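Local coordinates for protein peptidoglycan D,D-transpeptidase PbpA (Mycobacterium tuberculosis, PDB 3UPN) that probably cross-links the peptidoglycan of the mycobacterial cell wall as a penicillin-binding D,D-transpeptidase needed for the regulation of cell length, at residues 191-196 / 250-255; 110-115 / 454-459; 330-335 / 355-360; 128-133 / 181-186. All blocks are in the same frame, centred on the assembly; numbering follows the deposited sequence.

Contact 1 of 4, residues 191-196 / 250-255; sequences PGSTFK and VKSCNT. With IM2 ((5R)-5-[(1S,2R)-1-formyl-2-hydroxypropyl]-3-[(2-{[(E)-iminomethyl]amino}ethyl)sulfanyl]-4,5-dihydro-1H-pyrrole-2-carbox ylic acid), chain C.
S252 faces K196 and the acylated S193 with its hydroxyl. Its positive phi (53°) belongs to a Schellman motif that closes helix 245-250. S252 OG accepts from K196 NZ at 3.2 Å and lies 3.2 Å from S193 OG. S252 OG also takes a weak bond from N4 of IM2 at 3.0 Å, and K395 NZ is its strongest partner. C253 turns its side chain away, into a disulfide with C237. Its carbonyl O is only a weak acceptor, met from the side: C253 O lies 3.0 Å from K196 NZ. The N254 amide serves both K196 and IM2. N254 OD1 accepts from K196 NZ at 2.9 Å, in the carbonyl plane. N254 ND2 gives a weak bond to the hydroxyl O62 of IM2 at 3.4 Å. K196 has CG anti to the carbonyl carbon (chi1 -71°) and is extended beyond, which delivers NZ to three acceptors at once. S193 OG is joined to C7 of IM2 at 1.4 Å, an acyl-enzyme that agrees with its inferred role as nucleophile. S193-K196 form the SxxK motif and S252-N254 the SxN motif of the penicillin-binding transpeptidase active site; K395 and T396 belong to the KTG motif.

Contact 2 of 4, residues 110-115 / 454-459; sequences NPRIQQ and IEAALQ
I113 and A457 make the apolar centre of this helix pair. Helices 111-123 and 446-458 run nearly antiparallel here, with an angle of 167° between the two short segments and axes 8.5 Å apart. I113 has CG1 anti to its carbonyl carbon (chi1 -59°). That turn lays the longer branch against the other helix, and I113 CD1 reaches A457 CB at 3.6 Å. I113 CG1 itself sits 3.7 Å from A457 CA. A456 points toward the partner helix, and A456 CB stops 3.9 Å from R112 O. With two alanines here, the Ile branch can lie close to the backbone. R112 has CG opposite its backbone N (chi1 -162°) and bends at chi3, which brings CD and NE beside the last turn of helix 446-458. Q459 bends at chi2, and its amide O comes up to the arginine's CD. Q459 OE1 lies 3.2 Å from R112 CD and 3.6 Å from R112 NE. A456 O lies at the guanidinium edge, 3.7 Å from R112 NE. On the inner side I113 also packs on L144 and A145 of strand 143-149. The cross-helix contact has no hydrogen bond. It is held by apolar packing, while the arginine charge may be drawn to the carbonyls at the helix C-terminus.

Contact 3 of 4, residues 330-335 / 355-360; sequences GGITMR and RYQQRR. Unlike the reference sequence in segment 355-360: R355 (reference Gly).
R335 meets Y356 at one end of a small two-stranded antiparallel sheet, strands 332-334 and 357-360, with a beta bulge where Q358 and R359 face T333. R335 has the most surface buried. R335 N bonds Y356 O at 2.8 Å. The R335 CG is anti to the backbone N (chi1 175°) and the chain bends at chi3, bringing R335 NH2 obliquely to within 3.1 Å of Y356 CD2. Guanidinium and ring planes stand 83° apart. R335 CB also rests 3.6 Å from Q358 CG. At the bulge, Q358 N gives a bond to T333 O at 2.7 Å and T333 N one to R359 O at 2.9 Å. I332 and R360 share a face of the sheet with M334 and Q357. M334 SD touches Q357 CG on that face. The bend of R360 at chi3 (-84°) presents a guanidinium face to I332 CG1, and I332 CD1 reaches R360 NH1 at 3.3 Å. R360 NH2 also bonds V362 O, just beyond the strand. G330 ends the preceding helix in a Schellman motif, and G330 O accepts from R360 NH2 at 3.1 Å, within the guanidinium plane. A water accepts from R360 NH1 at 3.1 Å and donates weakly to G330 O.

Contact 4 of 4, residues 128-133 / 181-186; sequences PCKGAV and TNRAIS
A132 and A184 mark the closest backbone approach, with their CA atoms 5.0 Å apart. The first segment enters strand 131-136; the second is irregular loop. G131 has phi 154° and psi -148°, a conformation suited to glycine. A132 directs its methyl at the loop. A132 CB lies 3.6 Å from A184 N and 4.0 Å from A184 CB. R183 runs alongside the start of the strand, extended from CG to NE, and R183 CD passes 3.7 Å from G131 O. K130 bends at chi2 and chi3 and lays its aliphatic part over one face of the R183 guanidinium, with K130 CD 3.4 Å from R183 NH1. The guanidinium nitrogens have other partners: NE forms a salt bridge with E432, NH1 bonds A177 O and NH2 bonds S178 O. K130 NZ ends 4.2 Å from R183 NH1. The two segments meet mainly by van der Waals contact, with methyl and methylene groups against a guanidinium face and backbone, and E432 probably offsets the two neighbouring positive charges.

How the contacts relate
Contact 1 is the active site and carries IM2; the other three lie away from it. Contact 3 is about 13 Å from contact 1 between nearest atoms, but helix 317-328 links them: N320 bonds T194 of contact 1, and the helix is closed by the Schellman motif of G330 in contact 3. Contacts 2 and 4 come within about 6 Å between nearest atoms. Helix 111-123 leads into strand 131-136, where V133 packs on M121, I449 and V453 of the two helices joined in contact 2. Both contacts also touch strand 143-149, next to 131-136 in the five-stranded sheet. Contact 4 is about 11 Å from contact 1 between nearest atoms. Contacts 1 and 2 have centres 28 Å apart.

Contact 1 of 4, residues 191-196 / 250-255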
loop_
_atom_site.group_PDB
_atom_site.type_symbol
_atom_site.label_atom_id
_atom_site.label_comp_id
_atom_site.label_asym_id
_atom_site.label_seq_id
_atom_site.Cartn_x
_atom_site.Cartn_y
_atom_site.Cartn_z
ATOM N N PRO A 191 -11.544 -5.132 -0.960
ATOM C CA PRO A 191 -10.550 -5.793 -1.802
ATOM C C PRO A 191 -11.103 -6.547 -3.019
ATOM O O PRO A 191 -10.337 -6.856 -3.931
ATOM C CB PRO A 191 -9.870 -6.772 -0.824
ATOM C CG PRO A 191 -10.937 -7.115 0.128
ATOM C CD PRO A 191 -11.685 -5.822 0.336
ATOM N N GLY A 192 -12.401 -6.846 -3.028
ATOM C CA GLY A 192 -13.028 -7.616 -4.119
ATOM C C GLY A 192 -12.280 -8.903 -4.467
ATOM O O GLY A 192 -11.840 -9.639 -3.568
ATOM N N SER A 193 -12.107 -9.150 -5.767
ATOM C CA SER A 193 -11.457 -10.370 -6.273
ATOM C C SER A 193 -10.091 -10.702 -5.637
ATOM O O SER A 193 -9.723 -11.877 -5.536
ATOM C CB SER A 193 -11.358 -10.342 -7.819
ATOM O OG SER A 193 -12.571 -10.766 -8.465
ATOM N N THR A 194 -9.346 -9.688 -5.200
ATOM C CA THR A 194 -8.023 -9.932 -4.588
ATOM C C THR A 194 -8.114 -10.758 -3.299
ATOM O O THR A 194 -7.181 -11.476 -2.947
ATOM C CB THR A 194 -7.226 -8.630 -4.321
ATOM O OG1 THR A 194 -7.943 -7.795 -3.395
ATOM C CG2 THR A 194 -6.960 -7.880 -5.625
ATOM N N PHE A 195 -9.249 -10.654 -2.617
ATOM C CA PHE A 195 -9.480 -11.368 -1.379
ATOM C C PHE A 195 -9.685 -12.879 -1.562
ATOM O O PHE A 195 -9.776 -13.599 -0.589
ATOM C CB PHE A 195 -10.651 -10.759 -0.607
ATOM C CG PHE A 195 -10.638 -11.074 0.872
ATOM C CD1 PHE A 195 -9.749 -10.427 1.731
ATOM C CD2 PHE A 195 -11.501 -12.026 1.402
ATOM C CE1 PHE A 195 -9.737 -10.724 3.096
ATOM C CE2 PHE A 195 -11.492 -12.326 2.770
ATOM C CZ PHE A 195 -10.614 -11.666 3.611
ATOM N N LYS A 196 -9.752 -13.351 -2.807
ATOM C CA LYS A 196 -9.826 -14.779 -3.074
ATOM C C LYS A 196 -8.512 -15.432 -2.680
ATOM O O LYS A 196 -8.480 -16.614 -2.368
ATOM C CB LYS A 196 -10.180 -15.059 -4.538
ATOM C CG LYS A 196 -11.637 -14.715 -4.862
ATOM C CD LYS A 196 -11.903 -14.688 -6.346
ATOM C CE LYS A 196 -13.345 -14.321 -6.606
ATOM N NZ LYS A 196 -13.661 -14.428 -8.049
ATOM N N VAL A 250 -7.863 -18.915 -11.195
ATOM C CA VAL A 250 -7.192 -18.173 -12.265
ATOM C C VAL A 250 -8.150 -17.402 -13.184
ATOM O O VAL A 250 -7.755 -16.406 -13.800
ATOM C CB VAL A 250 -6.175 -19.020 -13.082
ATOM C CG1 VAL A 250 -5.239 -19.816 -12.149
ATOM C CG2 VAL A 250 -6.871 -19.904 -14.093
ATOM N N LYS A 251 -9.394 -17.868 -13.264
ATOM C CA LYS A 251 -10.425 -17.222 -14.083
ATOM C C LYS A 251 -11.342 -16.361 -13.207
ATOM O O LYS A 251 -12.286 -15.743 -13.696
ATOM C CB LYS A 251 -11.226 -18.271 -14.875
ATOM C CG LYS A 251 -10.424 -18.984 -15.972
ATOM C CD LYS A 251 -11.312 -19.499 -17.112
ATOM C CE LYS A 251 -11.914 -20.872 -16.811
ATOM N NZ LYS A 251 -12.357 -21.571 -18.055
ATOM N N SER A 252 -11.044 -16.337 -11.904
ATOM C CA SER A 252 -11.723 -15.481 -10.925
ATOM C C SER A 252 -13.244 -15.623 -10.940
ATOM O O SER A 252 -13.967 -14.627 -10.979
ATOM C CB SER A 252 -11.317 -14.015 -11.124
ATOM O OG SER A 252 -11.351 -13.304 -9.897
ATOM N N CYS A 253 -13.721 -16.865 -10.909
ATOM C CA CYS A 253 -15.154 -17.161 -10.821
ATOM C C CYS A 253 -15.660 -16.891 -9.414
ATOM O O CYS A 253 -14.950 -17.133 -8.446
ATOM C CB CYS A 253 -15.428 -18.609 -11.240
ATOM S SG CYS A 253 -14.662 -18.933 -12.836
ATOM N N ASN A 254 -16.878 -16.375 -9.309
ATOM C CA ASN A 254 -17.404 -15.925 -8.024
ATOM C C ASN A 254 -18.141 -16.989 -7.253
ATOM O O ASN A 254 -17.880 -17.167 -6.067
ATOM C CB ASN A 254 -18.315 -14.711 -8.191
ATOM C CG ASN A 254 -17.550 -13.407 -8.257
ATOM O OD1 ASN A 254 -16.333 -13.365 -8.057
ATOM N ND2 ASN A 254 -18.265 -12.329 -8.542
ATOM N N THR A 255 -19.066 -17.673 -7.930
ATOM C CA THR A 255 -19.929 -18.685 -7.318
ATOM C C THR A 255 -19.115 -19.820 -6.700
ATOM O O THR A 255 -19.474 -20.348 -5.649
ATOM C CB THR A 255 -20.937 -19.298 -8.335
ATOM O OG1 THR A 255 -20.218 -19.953 -9.392
ATOM C CG2 THR A 255 -21.860 -18.225 -8.912
HETATM C C7 IM2 C . -13.636 -9.894 -8.625
HETATM C C2 IM2 C . -12.717 -9.419 -12.772
HETATM C C6 IM2 C . -14.376 -9.629 -9.944
HETATM C C5 IM2 C . -14.036 -10.537 -11.146
HETATM C C3 IM2 C . -11.937 -10.294 -12.144
HETATM O O7 IM2 C . -13.998 -9.274 -7.633
HETATM C C61 IM2 C . -15.901 -9.476 -9.711
HETATM O O62 IM2 C . -16.276 -9.629 -8.333
HETATM C C62 IM2 C . -16.777 -10.400 -10.559
HETATM N N4 IM2 C . -12.603 -10.841 -11.138
HETATM C C31 IM2 C . -10.562 -10.674 -12.449
HETATM O O31 IM2 C . -10.334 -11.606 -13.262
HETATM O O32 IM2 C . -9.642 -10.047 -11.884
HETATM S S21 IM2 C . -12.229 -8.110 -13.709
HETATM C C22 IM2 C . -11.238 -8.610 -15.090
HETATM C C23 IM2 C . -9.864 -7.940 -15.027
HETATM N N24 IM2 C . -9.000 -8.696 -15.933
HETATM C C25 IM2 C . -7.790 -8.525 -15.914
HETATM N N26 IM2 C . -6.630 -8.134 -15.960
HETATM C C1 IM2 C . -14.153 -9.729 -12.451
#

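Contact 2 of 4, residues 110-115 / 454-459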
loop_
_atom_site.group_PDB
_atom_site.type_symbol
_atom_site.label_atom_id
_atom_site.label_comp_id
_atom_site.label_asym_id
_atom_site.label_seq_id
_atom_site.Cartn_x
_atom_site.Cartn_y
_atom_site.Cartn_z
ATOM N N ASN A 110 12.651 3.891 -2.941
ATOM C CA ASN A 110 13.498 3.897 -4.132
ATOM C C ASN A 110 12.930 4.912 -5.154
ATOM O O ASN A 110 11.848 4.693 -5.691
ATOM C CB ASN A 110 13.579 2.474 -4.734
ATOM C CG ASN A 110 14.463 2.396 -5.990
ATOM O OD1 ASN A 110 14.588 3.361 -6.738
ATOM N ND2 ASN A 110 15.073 1.230 -6.221
ATOM N N PRO A 111 13.641 6.032 -5.397
ATOM C CA PRO A 111 13.125 7.085 -6.281
ATOM C C PRO A 111 12.642 6.599 -7.662
ATOM O O PRO A 111 11.615 7.059 -8.114
ATOM C CB PRO A 111 14.317 8.042 -6.412
ATOM C CG PRO A 111 15.015 7.884 -5.080
ATOM C CD PRO A 111 14.961 6.401 -4.853
ATOM N N ARG A 112 13.359 5.672 -8.295
ATOM C CA ARG A 112 12.929 5.089 -9.578
ATOM C C ARG A 112 11.546 4.443 -9.527
ATOM O O ARG A 112 10.759 4.561 -10.469
ATOM C CB ARG A 112 13.962 4.073 -10.081
ATOM C CG ARG A 112 13.845 3.741 -11.579
ATOM C CD ARG A 112 15.144 3.181 -12.185
ATOM N NE ARG A 112 15.773 2.196 -11.305
ATOM C CZ ARG A 112 16.776 2.461 -10.463
ATOM N NH1 ARG A 112 17.294 3.686 -10.398
ATOM N NH2 ARG A 112 17.267 1.491 -9.691
ATOM N N ILE A 113 11.254 3.761 -8.429
ATOM C CA ILE A 113 10.000 3.029 -8.268
ATOM C C ILE A 113 8.874 3.968 -7.871
ATOM O O ILE A 113 7.737 3.805 -8.334
ATOM C CB ILE A 113 10.136 1.898 -7.215
ATOM C CG1 ILE A 113 11.225 0.894 -7.617
ATOM C CG2 ILE A 113 8.786 1.193 -6.974
ATOM C CD1 ILE A 113 11.629 -0.076 -6.460
ATOM N N GLN A 114 9.179 4.926 -6.986
ATOM C CA GLN A 114 8.203 5.939 -6.593
ATOM C C GLN A 114 7.777 6.746 -7.823
ATOM O O GLN A 114 6.584 6.924 -8.062
ATOM C CB GLN A 114 8.769 6.886 -5.533
ATOM C CG GLN A 114 7.757 7.941 -5.021
ATOM C CD GLN A 114 6.913 7.448 -3.853
ATOM O OE1 GLN A 114 7.001 6.277 -3.476
ATOM N NE2 GLN A 114 6.068 8.325 -3.296
ATOM N N GLN A 115 8.759 7.217 -8.593
ATOM C CA GLN A 115 8.477 7.994 -9.790
ATOM C C GLN A 115 7.687 7.193 -10.830
ATOM O O GLN A 115 6.793 7.753 -11.464
ATOM C CB GLN A 115 9.760 8.603 -10.389
ATOM C CG GLN A 115 9.516 9.664 -11.489
ATOM C CD GLN A 115 8.950 10.974 -10.945
ATOM O OE1 GLN A 115 9.457 11.511 -9.971
ATOM N NE2 GLN A 115 7.908 11.504 -11.595
ATOM N N ILE A 454 6.709 -2.776 -11.030
ATOM C CA ILE A 454 7.568 -3.961 -10.977
ATOM C C ILE A 454 8.796 -3.817 -11.890
ATOM O O ILE A 454 9.928 -4.043 -11.466
ATOM C CB ILE A 454 6.765 -5.274 -11.308
ATOM C CG1 ILE A 454 5.760 -5.591 -10.189
ATOM C CG2 ILE A 454 7.705 -6.451 -11.536
ATOM C CD1 ILE A 454 4.701 -6.645 -10.554
ATOM N N GLU A 455 8.571 -3.436 -13.145
ATOM C CA GLU A 455 9.664 -3.282 -14.107
ATOM C C GLU A 455 10.708 -2.266 -13.616
ATOM O O GLU A 455 11.916 -2.521 -13.667
ATOM C CB GLU A 455 9.112 -2.872 -15.486
ATOM C CG GLU A 455 10.156 -2.300 -16.433
ATOM C CD GLU A 455 9.667 -2.194 -17.862
ATOM O OE1 GLU A 455 8.462 -1.902 -18.075
ATOM O OE2 GLU A 455 10.492 -2.412 -18.778
ATOM N N ALA A 456 10.239 -1.114 -13.159
ATOM C CA ALA A 456 11.130 -0.116 -12.545
ATOM C C ALA A 456 11.925 -0.698 -11.372
ATOM O O ALA A 456 13.103 -0.400 -11.222
ATOM C CB ALA A 456 10.348 1.100 -12.107
ATOM N N ALA A 457 11.285 -1.540 -10.561
ATOM C CA ALA A 457 11.961 -2.206 -9.437
ATOM C C ALA A 457 13.072 -3.160 -9.869
ATOM O O ALA A 457 14.118 -3.239 -9.212
ATOM C CB ALA A 457 10.952 -2.928 -8.543
ATOM N N LEU A 458 12.849 -3.874 -10.974
ATOM C CA LEU A 458 13.782 -4.911 -11.416
ATOM C C LEU A 458 14.894 -4.427 -12.354
ATOM O O LEU A 458 15.833 -5.171 -12.632
ATOM C CB LEU A 458 13.028 -6.100 -12.020
ATOM C CG LEU A 458 11.938 -6.725 -11.141
ATOM C CD1 LEU A 458 11.303 -7.905 -11.859
ATOM C CD2 LEU A 458 12.453 -7.131 -9.756
ATOM N N GLN A 459 14.783 -3.185 -12.831
ATOM C CA GLN A 459 15.827 -2.536 -13.639
ATOM C C GLN A 459 17.241 -2.816 -13.131
ATOM O O GLN A 459 18.229 -2.390 -13.740
ATOM C CB GLN A 459 15.605 -1.018 -13.690
ATOM C CG GLN A 459 14.876 -0.529 -14.938
ATOM C CD GLN A 459 15.474 0.753 -15.513
ATOM O OE1 GLN A 459 16.056 1.570 -14.788
ATOM N NE2 GLN A 459 15.344 0.927 -16.831
#

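Contact 3 of 4, residues 330-335 / 355-360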
loop_
_atom_site.group_PDB
_atom_site.type_symbol
_atom_site.label_atom_id
_atom_site.label_comp_id
_atom_site.label_asym_id
_atom_site.label_seq_id
_atom_site.Cartn_x
_atom_site.Cartn_y
_atom_site.Cartn_z
ATOM N N GLY A 330 7.507 -16.651 1.247
ATOM C CA GLY A 330 7.336 -18.040 1.723
ATOM C C GLY A 330 6.355 -18.269 2.864
ATOM O O GLY A 330 6.324 -19.356 3.451
ATOM N N GLY A 331 5.553 -17.259 3.193
ATOM C CA GLY A 331 4.551 -17.379 4.260
ATOM C C GLY A 331 4.828 -16.506 5.458
ATOM O O GLY A 331 3.995 -16.396 6.361
ATOM N N ILE A 332 6.004 -15.886 5.471
ATOM C CA ILE A 332 6.428 -15.029 6.592
ATOM C C ILE A 332 6.249 -13.526 6.301
ATOM O O ILE A 332 6.797 -13.001 5.327
ATOM C CB ILE A 332 7.907 -15.302 6.974
ATOM C CG1 ILE A 332 8.052 -16.735 7.525
ATOM C CG2 ILE A 332 8.443 -14.215 7.960
ATOM C CD1 ILE A 332 9.473 -17.236 7.604
ATOM N N THR A 333 5.494 -12.850 7.167
ATOM C CA THR A 333 5.307 -11.397 7.083
ATOM C C THR A 333 6.465 -10.641 7.724
ATOM O O THR A 333 6.737 -10.799 8.915
ATOM C CB THR A 333 3.985 -10.947 7.763
ATOM O OG1 THR A 333 2.904 -11.766 7.293
ATOM C CG2 THR A 333 3.666 -9.443 7.447
ATOM N N MET A 334 7.148 -9.819 6.934
ATOM C CA MET A 334 8.122 -8.868 7.488
ATOM C C MET A 334 7.399 -7.561 7.834
ATOM O O MET A 334 6.498 -7.133 7.110
ATOM C CB MET A 334 9.254 -8.610 6.500
ATOM C CG MET A 334 10.050 -9.843 6.103
ATOM S SD MET A 334 10.847 -10.658 7.497
ATOM C CE MET A 334 12.022 -9.418 8.046
ATOM N N ARG A 335 7.764 -6.959 8.961
ATOM C CA ARG A 335 7.122 -5.723 9.437
ATOM C C ARG A 335 7.438 -4.579 8.480
ATOM O O ARG A 335 8.604 -4.286 8.246
ATOM C CB ARG A 335 7.632 -5.372 10.830
ATOM C CG ARG A 335 7.107 -4.034 11.352
ATOM C CD ARG A 335 7.838 -3.634 12.605
ATOM N NE ARG A 335 7.734 -4.683 13.620
ATOM C CZ ARG A 335 7.911 -4.495 14.926
ATOM N NH1 ARG A 335 8.184 -3.287 15.408
ATOM N NH2 ARG A 335 7.788 -5.519 15.751
ATOM N N ARG A 355 15.272 -5.224 10.113
ATOM C CA ARG A 355 14.081 -5.934 9.661
ATOM C C ARG A 355 13.602 -6.935 10.720
ATOM O O ARG A 355 14.406 -7.521 11.462
ATOM C CB ARG A 355 14.355 -6.629 8.323
ATOM C CG ARG A 355 15.531 -7.603 8.357
ATOM C CD ARG A 355 15.617 -8.494 7.121
ATOM N NE ARG A 355 16.890 -9.212 7.094
ATOM C CZ ARG A 355 17.188 -10.208 6.260
ATOM N NH1 ARG A 355 16.302 -10.629 5.357
ATOM N NH2 ARG A 355 18.381 -10.794 6.330
ATOM N N TYR A 356 12.287 -7.114 10.794
ATOM C CA TYR A 356 11.694 -7.955 11.818
ATOM C C TYR A 356 10.574 -8.823 11.253
ATOM O O TYR A 356 9.702 -8.335 10.522
ATOM C CB TYR A 356 11.192 -7.086 12.979
ATOM C CG TYR A 356 10.536 -7.868 14.090
ATOM C CD1 TYR A 356 11.295 -8.637 14.972
ATOM C CD2 TYR A 356 9.151 -7.849 14.249
ATOM C CE1 TYR A 356 10.691 -9.366 15.990
ATOM C CE2 TYR A 356 8.533 -8.566 15.259
ATOM C CZ TYR A 356 9.304 -9.323 16.130
ATOM O OH TYR A 356 8.684 -10.038 17.130
ATOM N N GLN A 357 10.614 -10.114 11.587
ATOM C CA GLN A 357 9.579 -11.052 11.157
ATOM C C GLN A 357 8.355 -10.928 12.054
ATOM O O GLN A 357 8.425 -11.244 13.236
ATOM C CB GLN A 357 10.109 -12.487 11.159
ATOM C CG GLN A 357 11.324 -12.690 10.269
ATOM C CD GLN A 357 11.807 -14.119 10.249
ATOM O OE1 GLN A 357 11.256 -14.983 10.930
ATOM N NE2 GLN A 357 12.840 -14.382 9.457
ATOM N N GLN A 358 7.243 -10.451 11.494
ATOM C CA GLN A 358 6.043 -10.179 12.288
ATOM C C GLN A 358 5.326 -11.452 12.726
ATOM O O GLN A 358 5.076 -11.653 13.920
ATOM C CB GLN A 358 5.083 -9.214 11.575
ATOM C CG GLN A 358 5.215 -7.772 12.066
ATOM C CD GLN A 358 4.011 -6.895 11.723
ATOM O OE1 GLN A 358 3.413 -7.018 10.642
ATOM N NE2 GLN A 358 3.656 -5.998 12.642
ATOM N N ARG A 359 5.004 -12.305 11.758
ATOM C CA ARG A 359 4.378 -13.596 12.039
ATOM C C ARG A 359 4.413 -14.483 10.800
ATOM O O ARG A 359 4.620 -13.993 9.685
ATOM C CB ARG A 359 2.927 -13.409 12.528
ATOM C CG ARG A 359 1.952 -12.908 11.476
ATOM C CD ARG A 359 0.640 -12.444 12.089
ATOM N NE ARG A 359 0.514 -10.989 12.023
ATOM C CZ ARG A 359 -0.537 -10.289 12.450
ATOM N NH1 ARG A 359 -1.590 -10.900 12.993
ATOM N NH2 ARG A 359 -0.528 -8.964 12.337
ATOM N N ARG A 360 4.238 -15.788 11.004
ATOM C CA ARG A 360 3.981 -16.693 9.895
ATOM C C ARG A 360 2.474 -16.740 9.684
ATOM O O ARG A 360 1.716 -17.026 10.619
ATOM C CB ARG A 360 4.563 -18.093 10.142
ATOM C CG ARG A 360 4.319 -19.055 8.982
ATOM C CD ARG A 360 5.046 -20.403 9.127
ATOM N NE ARG A 360 6.431 -20.352 8.654
ATOM C CZ ARG A 360 6.804 -20.249 7.377
ATOM N NH1 ARG A 360 8.095 -20.217 7.070
ATOM N NH2 ARG A 360 5.901 -20.164 6.401
HETATM O O HOH W 1 9.579 -19.921 4.320
#

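Contact 4 of 4, residues 128-133 / 181-186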
loop_
_atom_site.group_PDB
_atom_site.type_symbol
_atom_site.label_atom_id
_atom_site.label_comp_id
_atom_site.label_asym_id
_atom_site.label_seq_id
_atom_site.Cartn_x
_atom_site.Cartn_y
_atom_site.Cartn_z
ATOM N N PRO A 128 -5.147 11.409 -15.298
ATOM C CA PRO A 128 -4.781 10.952 -13.944
ATOM C C PRO A 128 -5.789 10.030 -13.226
ATOM O O PRO A 128 -6.991 10.296 -13.196
ATOM C CB PRO A 128 -4.584 12.266 -13.157
ATOM C CG PRO A 128 -4.371 13.339 -14.197
ATOM C CD PRO A 128 -5.266 12.881 -15.361
ATOM N N CYS A 129 -5.277 8.946 -12.645
ATOM C CA CYS A 129 -6.059 8.121 -11.717
ATOM C C CYS A 129 -6.077 8.690 -10.289
ATOM O O CYS A 129 -5.100 9.267 -9.833
ATOM C CB CYS A 129 -5.487 6.703 -11.651
ATOM S SG CYS A 129 -5.269 5.882 -13.227
ATOM N N LYS A 130 -7.208 8.508 -9.612
ATOM C CA LYS A 130 -7.326 8.590 -8.159
ATOM C C LYS A 130 -7.070 7.195 -7.545
ATOM O O LYS A 130 -7.661 6.203 -7.982
ATOM C CB LYS A 130 -8.739 9.057 -7.795
ATOM C CG LYS A 130 -9.076 9.089 -6.300
ATOM C CD LYS A 130 -10.053 10.231 -5.976
ATOM C CE LYS A 130 -11.512 9.840 -6.215
ATOM N NZ LYS A 130 -12.432 10.821 -5.570
ATOM N N GLY A 131 -6.193 7.131 -6.540
ATOM C CA GLY A 131 -5.897 5.877 -5.840
ATOM C C GLY A 131 -4.518 5.850 -5.206
ATOM O O GLY A 131 -3.970 6.892 -4.796
ATOM N N ALA A 132 -3.942 4.652 -5.167
ATOM C CA ALA A 132 -2.691 4.402 -4.453
ATOM C C ALA A 132 -1.852 3.283 -5.092
ATOM O O ALA A 132 -2.401 2.338 -5.658
ATOM C CB ALA A 132 -3.003 4.070 -2.988
ATOM N N VAL A 133 -0.529 3.435 -5.030
ATOM C CA VAL A 133 0.421 2.371 -5.352
ATOM C C VAL A 133 1.347 2.162 -4.130
ATOM O O VAL A 133 1.872 3.130 -3.574
ATOM C CB VAL A 133 1.273 2.721 -6.589
ATOM C CG1 VAL A 133 2.409 1.727 -6.774
ATOM C CG2 VAL A 133 0.414 2.779 -7.852
ATOM N N THR A 181 -5.202 13.451 1.682
ATOM C CA THR A 181 -5.333 12.076 2.160
ATOM C C THR A 181 -4.254 11.194 1.544
ATOM O O THR A 181 -4.046 11.232 0.321
ATOM C CB THR A 181 -6.705 11.478 1.827
ATOM O OG1 THR A 181 -7.718 12.322 2.372
ATOM C CG2 THR A 181 -6.857 10.077 2.458
ATOM N N ASN A 182 -3.549 10.449 2.404
ATOM C CA ASN A 182 -2.605 9.429 1.976
ATOM C C ASN A 182 -3.388 8.121 1.831
ATOM O O ASN A 182 -3.630 7.404 2.816
ATOM C CB ASN A 182 -1.445 9.274 2.976
ATOM C CG ASN A 182 -0.390 8.284 2.499
ATOM O OD1 ASN A 182 -0.647 7.439 1.624
ATOM N ND2 ASN A 182 0.801 8.367 3.081
ATOM N N ARG A 183 -3.809 7.842 0.602
ATOM C CA ARG A 183 -4.721 6.735 0.323
ATOM C C ARG A 183 -4.084 5.365 0.482
ATOM O O ARG A 183 -4.800 4.386 0.652
ATOM C CB ARG A 183 -5.310 6.858 -1.092
ATOM C CG ARG A 183 -6.237 8.065 -1.243
ATOM C CD ARG A 183 -6.586 8.346 -2.695
ATOM N NE ARG A 183 -7.907 8.976 -2.761
ATOM C CZ ARG A 183 -8.142 10.283 -2.594
ATOM N NH1 ARG A 183 -9.388 10.724 -2.653
ATOM N NH2 ARG A 183 -7.148 11.145 -2.369
ATOM N N ALA A 184 -2.758 5.306 0.385
ATOM C CA ALA A 184 -1.998 4.066 0.532
ATOM C C ALA A 184 -2.067 3.473 1.955
ATOM O O ALA A 184 -2.005 2.257 2.125
ATOM C CB ALA A 184 -0.540 4.288 0.118
ATOM N N ILE A 185 -2.214 4.334 2.963
ATOM C CA ILE A 185 -2.174 3.881 4.370
ATOM C C ILE A 185 -3.312 4.385 5.259
ATOM O O ILE A 185 -3.504 3.866 6.346
ATOM C CB ILE A 185 -0.825 4.203 5.039
ATOM C CG1 ILE A 185 -0.664 5.719 5.276
ATOM C CG2 ILE A 185 0.339 3.629 4.228
ATOM C CD1 ILE A 185 0.638 6.096 5.924
ATOM N N SER A 186 -4.083 5.379 4.801
ATOM C CA SER A 186 -5.106 5.981 5.668
ATOM C C SER A 186 -6.516 5.630 5.265
ATOM O O SER A 186 -7.449 5.832 6.039
ATOM C CB SER A 186 -4.952 7.511 5.748
ATOM O OG SER A 186 -3.616 7.844 6.068
#